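Local coordinates for lipase-esterase related protein (Clostridium acetobutylicum, PDB 3E0X) that is of unknown biochemical function but has an alpha/beta hydrolase fold, probably acts as a hydrolase, and binds ortho-xylene in a pocket in the crystal, at residues K50-S55 against T160-P165; E130-N135 against I167-L172. All blocks are in the same frame, centred on the assembly; numbering follows the deposited sequence.

Contact 1 (K50-S55 against T160-P165); sequences KGHGES and TLEKDP
Glu162 OE2 is gripped by two donors, the backbone amide of Gly53 and the side-chain amide of Asn28. The Gly53 bond is short and nearly straight, with N to OE2 at 2.8 Å and 166° at the hydrogen, and the amide meets OE2 from above the carboxylate plane. The glutamate chain bends at its second torsion (chi2 -69°), which brings the carboxylate up to the Gly53 amide. A water beside this bond donates to Gly53 O at 2.9 Å and to Glu162 OE1 at 3.2 Å, so both carboxylate oxygens are tied to the same glycine, one of them through solvent. Gly53 lies in a type II' beta turn running from His52 to Ser55, closed by Ser55 N to His52 O at 3.0 Å; with Gly51 N bonded to Ser55 O at 2.9 Å, this makes a G1 beta bulge. The turn belongs to the loop between strand 43-47 and helix 63-76, whereas Glu162 comes from the helical region inserted between strands 109-115 and 191-196, where alpha/beta hydrolases commonly carry a lid. The His52 ring meets the CG methylene of Glu162 obliquely. In its own plane, ND1 donates to Lys50 O at 2.9 Å, while NE2 is hydrogen-bonded to Asp171 of helix 165-177, so both nitrogens fix the ring's rotation.

Contact 2 (E130-N135 against I167-L172); sequences EKIYHN and IMINDL
Ile132 and Ile169 lie alongside one another, pointing opposite ways, their CG2 methyls 4.0 Å apart. The delta end of Ile132 reaches further, to Leu172, the two side chains lying roughly perpendicular with CD1 to CD1 at 3.6 Å. In Ile132 CG1 stands anti to the carbonyl carbon (chi1 -70°), a setting that places CD1 against Leu172 and leaves CG2 for Ile169. Ile169 also touches backbone oxygens: its CG2 lies 3.7 Å from Ile132 O, and its CD1 lies 3.6 Å from Asn135 O. Ile132 O lies in the last turn of helix 126-133 and Asn135 O just beyond it, where the helix finishes in a Schellman motif. Asn135, with positive phi, is the C-prime residue; its N bonds to Ile132 O at 2.9 Å, and Gln136 N returns to Lys131 O. On the far side of this terminus, the His134 ring turns back so that ND1 donates to Glu130 O at 2.9 Å, 164° at the hydrogen. Ile173 extends the apolar patch against Ile132 and Tyr133, while Tyr133 OH is hydrogen-bonded to Lys176. On the face of helix 165-177 turned away from Ile132, Asn170 ND2 bonds to Asp171 OD1 at 3.0 Å, and Asp171 also takes hydrogen bonds from Tyr66 and the Gly26 amide.

The centres of contacts 1 and 2 lie about 15 Å apart, and their segments alternate along the chain: 50-55, 130-135, 160-165, 167-172. Helix 165-177 joins them. Contact 1 uses the loop leading into it, with Asp164 as N-cap, and contact 2 uses the helix's first turns. The two meet directly through the His52-Asp171 bond, and Ile167 packs against Gly51, His52 and Glu162. The helix is thus held between the loop following strand 43-47 and helix 126-133. Leu161 of contact 1's segment and selenomethionine Met168 of contact 2's segment both touch the bound ortho-xylene, placing this part of the helical insertion at the ligand pocket.

Contact 1 (K50-S55 against T160-P165)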
ATOM      1  N   LYS A  50      -4.874  11.505  -1.597  1.00 11.29           N
ATOM      2  CA  LYS A  50      -4.976  12.960  -1.519  1.00 11.59           C
ATOM      3  C   LYS A  50      -3.642  13.553  -1.099  1.00 12.15           C
ATOM      4  O   LYS A  50      -2.984  13.079  -0.161  1.00 11.97           O
ATOM      5  CB  LYS A  50      -6.099  13.327  -0.540  1.00 11.06           C
ATOM      6  CG  LYS A  50      -6.440  14.826  -0.393  1.00 12.65           C
ATOM      7  CD  LYS A  50      -7.775  14.968   0.434  1.00 14.65           C
ATOM      8  CE  LYS A  50      -8.038  16.352   0.913  1.00 20.03           C
ATOM      9  NZ  LYS A  50      -7.520  16.592   2.263  1.00 23.00           N
ATOM     10  N   GLY A  51      -3.240  14.590  -1.825  1.00 11.97           N
ATOM     11  CA  GLY A  51      -1.979  15.262  -1.565  1.00 11.34           C
ATOM     12  C   GLY A  51      -0.731  14.609  -2.147  1.00 12.99           C
ATOM     13  O   GLY A  51       0.377  15.112  -1.946  1.00 14.17           O
ATOM     14  N   HIS A  52      -0.906  13.471  -2.814  1.00 10.98           N
ATOM     15  CA  HIS A  52       0.199  12.749  -3.429  1.00 10.89           C
ATOM     16  C   HIS A  52       0.004  12.732  -4.938  1.00 11.13           C
ATOM     17  O   HIS A  52      -1.148  12.758  -5.405  1.00 12.41           O
ATOM     18  CB  HIS A  52       0.218  11.300  -2.950  1.00  9.69           C
ATOM     19  CG  HIS A  52       0.391  11.144  -1.460  1.00  8.95           C
ATOM     20  ND1 HIS A  52      -0.592  11.477  -0.548  1.00 11.54           N
ATOM     21  CD2 HIS A  52       1.416  10.636  -0.727  1.00  9.14           C
ATOM     22  CE1 HIS A  52      -0.174  11.205   0.679  1.00  9.63           C
ATOM     23  NE2 HIS A  52       1.043  10.691   0.601  1.00  9.64           N
ATOM     24  N   GLY A  53       1.104  12.665  -5.700  1.00 11.53           N
ATOM     25  CA  GLY A  53       1.002  12.614  -7.162  1.00 12.16           C
ATOM     26  C   GLY A  53       0.108  13.732  -7.669  1.00 12.81           C
ATOM     27  O   GLY A  53       0.288  14.886  -7.304  1.00 14.38           O
ATOM     28  N   GLU A  54      -0.898  13.382  -8.470  1.00 13.12           N
ATOM     29  CA  GLU A  54      -1.743  14.387  -9.094  0.50 13.32           C
ATOM     30  C   GLU A  54      -3.047  14.620  -8.364  1.00 13.10           C
ATOM     31  O   GLU A  54      -3.932  15.357  -8.854  1.00 14.92           O
ATOM     32  CB  GLU A  54      -2.005  14.042 -10.561  0.50 13.52           C
ATOM     33  CG  GLU A  54      -0.769  14.185 -11.411  0.50 15.52           C
ATOM     34  CD  GLU A  54      -1.036  13.982 -12.875  0.50 17.42           C
ATOM     35  OE1 GLU A  54      -0.310  13.177 -13.497  0.50 20.65           O
ATOM     36  OE2 GLU A  54      -1.973  14.622 -13.406  0.50 19.65           O
ATOM     37  N   SER A  55      -3.187  14.019  -7.185  1.00 12.32           N
ATOM     38  CA  SER A  55      -4.382  14.273  -6.381  1.00 11.62           C
ATOM     39  C   SER A  55      -4.156  15.483  -5.495  1.00 13.01           C
ATOM     40  O   SER A  55      -3.374  15.430  -4.550  1.00 13.38           O
ATOM     41  CB  SER A  55      -4.733  13.057  -5.528  1.00 10.71           C
ATOM     42  OG  SER A  55      -5.251  12.011  -6.310  1.00 10.96           O
ATOM     43  N   THR A 160      10.855   8.445  -7.833  1.00 12.98           N
ATOM     44  CA  THR A 160       9.426   8.768  -7.958  1.00 12.93           C
ATOM     45  C   THR A 160       8.760   9.203  -6.645  1.00 12.25           C
ATOM     46  O   THR A 160       7.583   9.655  -6.642  1.00 13.68           O
ATOM     47  CB  THR A 160       8.576   7.598  -8.542  1.00 13.28           C
ATOM     48  OG1 THR A 160       8.410   6.563  -7.561  1.00 12.05           O
ATOM     49  CG2 THR A 160       9.193   7.033  -9.809  1.00 13.01           C
ATOM     50  N   LEU A 161       9.496   9.087  -5.539  1.00 11.90           N
ATOM     51  CA  LEU A 161       8.966   9.482  -4.246  1.00 12.07           C
ATOM     52  C   LEU A 161       8.674  10.981  -4.279  1.00 12.01           C
ATOM     53  O   LEU A 161       9.316  11.740  -5.017  1.00 13.42           O
ATOM     54  CB  LEU A 161       9.947   9.189  -3.127  1.00 11.79           C
ATOM     55  CG  LEU A 161       9.772   7.841  -2.432  1.00 13.86           C
ATOM     56  CD1 LEU A 161       9.675   6.624  -3.352  1.00 15.06           C
ATOM     57  CD2 LEU A 161      10.881   7.658  -1.383  1.00 14.71           C
ATOM     58  N   GLU A 162       7.699  11.407  -3.487  1.00 12.18           N
ATOM     59  CA  GLU A 162       7.340  12.813  -3.405  1.00 12.55           C
ATOM     60  C   GLU A 162       8.534  13.675  -3.038  1.00 12.52           C
ATOM     61  O   GLU A 162       9.333  13.299  -2.175  1.00 12.83           O
ATOM     62  CB  GLU A 162       6.238  12.988  -2.355  1.00 12.74           C
ATOM     63  CG  GLU A 162       4.917  12.319  -2.741  1.00 13.86           C
ATOM     64  CD  GLU A 162       4.225  13.007  -3.908  1.00 15.92           C
ATOM     65  OE1 GLU A 162       4.216  14.262  -3.966  1.00 21.02           O
ATOM     66  OE2 GLU A 162       3.723  12.298  -4.786  1.00 17.76           O
ATOM     67  N   LYS A 163       8.635  14.842  -3.669  1.00 13.98           N
ATOM     68  CA  LYS A 163       9.791  15.707  -3.454  1.00 15.90           C
ATOM     69  C   LYS A 163       9.691  16.591  -2.211  1.00 16.85           C
ATOM     70  O   LYS A 163      10.719  17.001  -1.667  1.00 19.00           O
ATOM     71  CB  LYS A 163      10.066  16.554  -4.692  1.00 16.63           C
ATOM     72  CG  LYS A 163      10.637  15.752  -5.836  1.00 18.99           C
ATOM     73  CD  LYS A 163      10.902  16.623  -7.055  1.00 24.09           C
ATOM     74  CE  LYS A 163      11.786  15.901  -8.059  1.00 26.81           C
ATOM     75  NZ  LYS A 163      11.087  14.753  -8.675  1.00 30.62           N
ATOM     76  N   ASP A 164       8.480  16.919  -1.777  1.00 17.03           N
ATOM     77  CA  ASP A 164       8.352  17.688  -0.535  1.00 16.77           C
ATOM     78  C   ASP A 164       8.486  16.748   0.662  1.00 16.26           C
ATOM     79  O   ASP A 164       7.631  15.875   0.820  1.00 15.06           O
ATOM     80  CB  ASP A 164       7.004  18.423  -0.477  1.00 16.91           C
ATOM     81  CG  ASP A 164       6.808  19.235   0.822  1.00 17.66           C
ATOM     82  OD1 ASP A 164       7.663  19.221   1.747  1.00 19.25           O
ATOM     83  OD2 ASP A 164       5.771  19.904   0.909  1.00 23.41           O
ATOM     84  N   PRO A 165       9.545  16.909   1.513  1.00 16.21           N
ATOM     85  CA  PRO A 165       9.667  15.978   2.623  1.00 16.02           C
ATOM     86  C   PRO A 165       8.536  16.044   3.642  1.00 14.12           C
ATOM     87  O   PRO A 165       8.407  15.123   4.430  1.00 15.04           O
ATOM     88  CB  PRO A 165      10.991  16.377   3.302  1.00 16.51           C
ATOM     89  CG  PRO A 165      11.259  17.733   2.864  1.00 18.26           C
ATOM     90  CD  PRO A 165      10.677  17.872   1.492  1.00 17.43           C
TER
HETATM   91  O   HOH W   1       2.969  15.748  -6.478  1.00 37.15           O

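Contact 2 (E130-N135 against I167-L172)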
ATOM      1  N   GLU A 130      12.152   9.745  16.050  1.00 11.00           N
ATOM      2  CA  GLU A 130      12.476  10.981  16.781  0.50 11.68           C
ATOM      3  C   GLU A 130      12.812  12.091  15.794  1.00 11.51           C
ATOM      4  O   GLU A 130      12.357  13.223  15.929  1.00 11.75           O
ATOM      5  CB  GLU A 130      13.649  10.764  17.747  0.50 12.67           C
ATOM      6  CG  GLU A 130      14.077  12.020  18.510  0.50 15.03           C
ATOM      7  CD  GLU A 130      13.216  12.302  19.744  0.50 17.24           C
ATOM      8  OE1 GLU A 130      12.619  11.346  20.292  0.50 21.33           O
ATOM      9  OE2 GLU A 130      13.153  13.474  20.177  0.50 20.08           O
ATOM     10  N   LYS A 131      13.643  11.757  14.811  1.00 10.64           N
ATOM     11  CA  LYS A 131      13.971  12.735  13.766  1.00 10.83           C
ATOM     12  C   LYS A 131      12.717  13.209  13.045  1.00 10.93           C
ATOM     13  O   LYS A 131      12.558  14.409  12.812  1.00 11.31           O
ATOM     14  CB  LYS A 131      15.000  12.191  12.767  1.00 11.09           C
ATOM     15  CG  LYS A 131      16.364  11.929  13.419  1.00 10.79           C
ATOM     16  CD  LYS A 131      17.261  11.067  12.543  1.00 12.67           C
ATOM     17  CE  LYS A 131      18.496  10.551  13.304  1.00 14.36           C
ATOM     18  NZ  LYS A 131      19.316   9.645  12.469  1.00 17.80           N
ATOM     19  N   ILE A 132      11.827  12.275  12.693  1.00 10.39           N
ATOM     20  CA  ILE A 132      10.591  12.605  11.990  1.00 10.60           C
ATOM     21  C   ILE A 132       9.768  13.592  12.834  1.00 10.35           C
ATOM     22  O   ILE A 132       9.221  14.576  12.307  1.00 10.94           O
ATOM     23  CB  ILE A 132       9.761  11.310  11.696  1.00 10.32           C
ATOM     24  CG1 ILE A 132      10.432  10.426  10.621  1.00 11.34           C
ATOM     25  CG2 ILE A 132       8.285  11.628  11.273  1.00 11.54           C
ATOM     26  CD1 ILE A 132      10.600  11.083   9.268  1.00 12.83           C
ATOM     27  N   TYR A 133       9.651  13.313  14.136  1.00 10.51           N
ATOM     28  CA  TYR A 133       8.935  14.229  15.036  0.50 11.38           C
ATOM     29  C   TYR A 133       9.567  15.605  15.104  1.00 11.17           C
ATOM     30  O   TYR A 133       8.879  16.589  15.446  1.00 12.33           O
ATOM     31  CB  TYR A 133       8.798  13.671  16.454  0.50 12.54           C
ATOM     32  CG  TYR A 133       7.892  12.483  16.521  0.50 13.27           C
ATOM     33  CD1 TYR A 133       6.662  12.483  15.853  0.50 12.47           C
ATOM     34  CD2 TYR A 133       8.257  11.355  17.253  0.50 14.11           C
ATOM     35  CE1 TYR A 133       5.832  11.409  15.907  0.50 14.85           C
ATOM     36  CE2 TYR A 133       7.429  10.255  17.299  0.50 15.44           C
ATOM     37  CZ  TYR A 133       6.203  10.304  16.626  0.50 14.42           C
ATOM     38  OH  TYR A 133       5.339   9.247  16.649  0.50 15.38           O
ATOM     39  N   HIS A 134      10.858  15.678  14.762  1.00 11.11           N
ATOM     40  CA  HIS A 134      11.574  16.969  14.707  1.00 11.69           C
ATOM     41  C   HIS A 134      11.670  17.526  13.279  1.00 12.54           C
ATOM     42  O   HIS A 134      12.454  18.434  12.998  1.00 13.60           O
ATOM     43  CB  HIS A 134      12.935  16.870  15.393  1.00 12.70           C
ATOM     44  CG  HIS A 134      12.821  16.766  16.877  1.00 13.16           C
ATOM     45  ND1 HIS A 134      12.469  15.598  17.520  1.00 15.73           N
ATOM     46  CD2 HIS A 134      12.996  17.694  17.852  1.00 15.13           C
ATOM     47  CE1 HIS A 134      12.411  15.817  18.824  1.00 16.83           C
ATOM     48  NE2 HIS A 134      12.734  17.074  19.052  1.00 16.53           N
ATOM     49  N   ASN A 135      10.829  16.961  12.414  1.00 12.01           N
ATOM     50  CA  ASN A 135      10.636  17.397  11.043  1.00 13.31           C
ATOM     51  C   ASN A 135      11.866  17.168  10.176  1.00 13.57           C
ATOM     52  O   ASN A 135      12.094  17.897   9.201  1.00 14.52           O
ATOM     53  CB  ASN A 135      10.164  18.848  10.985  1.00 12.96           C
ATOM     54  CG  ASN A 135       9.117  19.061   9.899  1.00 15.44           C
ATOM     55  OD1 ASN A 135       9.442  19.498   8.798  1.00 17.82           O
ATOM     56  ND2 ASN A 135       7.870  18.715  10.194  1.00 15.46           N
ATOM     57  N   ILE A 167       5.523  15.556   3.094  1.00 10.73           N
ATOM     58  CA  ILE A 167       4.578  14.479   2.818  1.00 10.81           C
ATOM     59  C   ILE A 167       5.026  13.165   3.482  1.00 10.31           C
ATOM     60  O   ILE A 167       4.231  12.503   4.177  1.00 10.37           O
ATOM     61  CB  ILE A 167       4.340  14.291   1.312  1.00 10.47           C
ATOM     62  CG1 ILE A 167       3.751  15.586   0.723  1.00 11.93           C
ATOM     63  CG2 ILE A 167       3.415  13.064   1.040  1.00 10.88           C
ATOM     64  CD1 ILE A 167       3.637  15.560  -0.762  1.00 15.03           C
HETATM   65  N   MSE A 168       6.282  12.764   3.272  1.00 10.40           N
HETATM   66  CA  MSE A 168       6.814  11.567   3.962  1.00 10.29           C
HETATM   67  C   MSE A 168       6.678  11.697   5.499  1.00  9.86           C
HETATM   68  O   MSE A 168       6.322  10.740   6.210  1.00 12.00           O
HETATM   69  CB  MSE A 168       8.266  11.329   3.545  1.00 11.00           C
HETATM   70  CG  MSE A 168       8.870  10.107   4.203  1.00 12.47           C
HETATM   71 SE   MSE A 168       8.063   8.428   3.570  0.55 13.31          SE
HETATM   72  CE  MSE A 168       9.147   8.259   1.947  1.00 13.29           C
ATOM     73  N   ILE A 169       6.981  12.877   6.023  1.00 10.50           N
ATOM     74  CA  ILE A 169       6.865  13.086   7.459  1.00 10.52           C
ATOM     75  C   ILE A 169       5.406  12.881   7.940  1.00 10.19           C
ATOM     76  O   ILE A 169       5.146  12.144   8.899  1.00 10.35           O
ATOM     77  CB  ILE A 169       7.437  14.481   7.854  1.00 10.94           C
ATOM     78  CG1 ILE A 169       8.959  14.484   7.655  1.00 11.22           C
ATOM     79  CG2 ILE A 169       7.080  14.845   9.297  1.00 11.29           C
ATOM     80  CD1 ILE A 169       9.585  15.855   7.706  1.00 11.99           C
ATOM     81  N   ASN A 170       4.453  13.488   7.233  1.00  9.64           N
ATOM     82  CA  ASN A 170       3.034  13.316   7.538  1.00  8.90           C
ATOM     83  C   ASN A 170       2.656  11.848   7.553  1.00  8.55           C
ATOM     84  O   ASN A 170       1.978  11.369   8.466  1.00  8.78           O
ATOM     85  CB  ASN A 170       2.226  14.012   6.464  1.00  8.53           C
ATOM     86  CG  ASN A 170       0.713  13.862   6.665  1.00  9.68           C
ATOM     87  OD1 ASN A 170       0.095  14.633   7.389  1.00 11.66           O
ATOM     88  ND2 ASN A 170       0.124  12.853   6.019  1.00 10.59           N
ATOM     89  N   ASP A 171       3.082  11.142   6.517  1.00  8.68           N
ATOM     90  CA  ASP A 171       2.669   9.758   6.345  1.00  8.99           C
ATOM     91  C   ASP A 171       3.308   8.836   7.383  1.00  8.71           C
ATOM     92  O   ASP A 171       2.646   7.912   7.870  1.00 10.19           O
ATOM     93  CB  ASP A 171       2.983   9.287   4.931  1.00  8.85           C
ATOM     94  CG  ASP A 171       2.095   9.938   3.876  1.00  9.31           C
ATOM     95  OD1 ASP A 171       1.076  10.575   4.238  1.00 10.71           O
ATOM     96  OD2 ASP A 171       2.411   9.777   2.669  1.00 10.18           O
ATOM     97  N   LEU A 172       4.581   9.063   7.738  1.00  9.41           N
ATOM     98  CA  LEU A 172       5.221   8.217   8.764  1.00  9.72           C
ATOM     99  C   LEU A 172       4.609   8.447  10.142  1.00  9.50           C
ATOM    100  O   LEU A 172       4.472   7.502  10.925  1.00 10.30           O
ATOM    101  CB  LEU A 172       6.737   8.432   8.803  1.00 10.45           C
ATOM    102  CG  LEU A 172       7.490   7.861   7.601  1.00 11.42           C
ATOM    103  CD1 LEU A 172       8.933   8.351   7.561  1.00 12.42           C
ATOM    104  CD2 LEU A 172       7.411   6.337   7.538  1.00 14.13           C
TER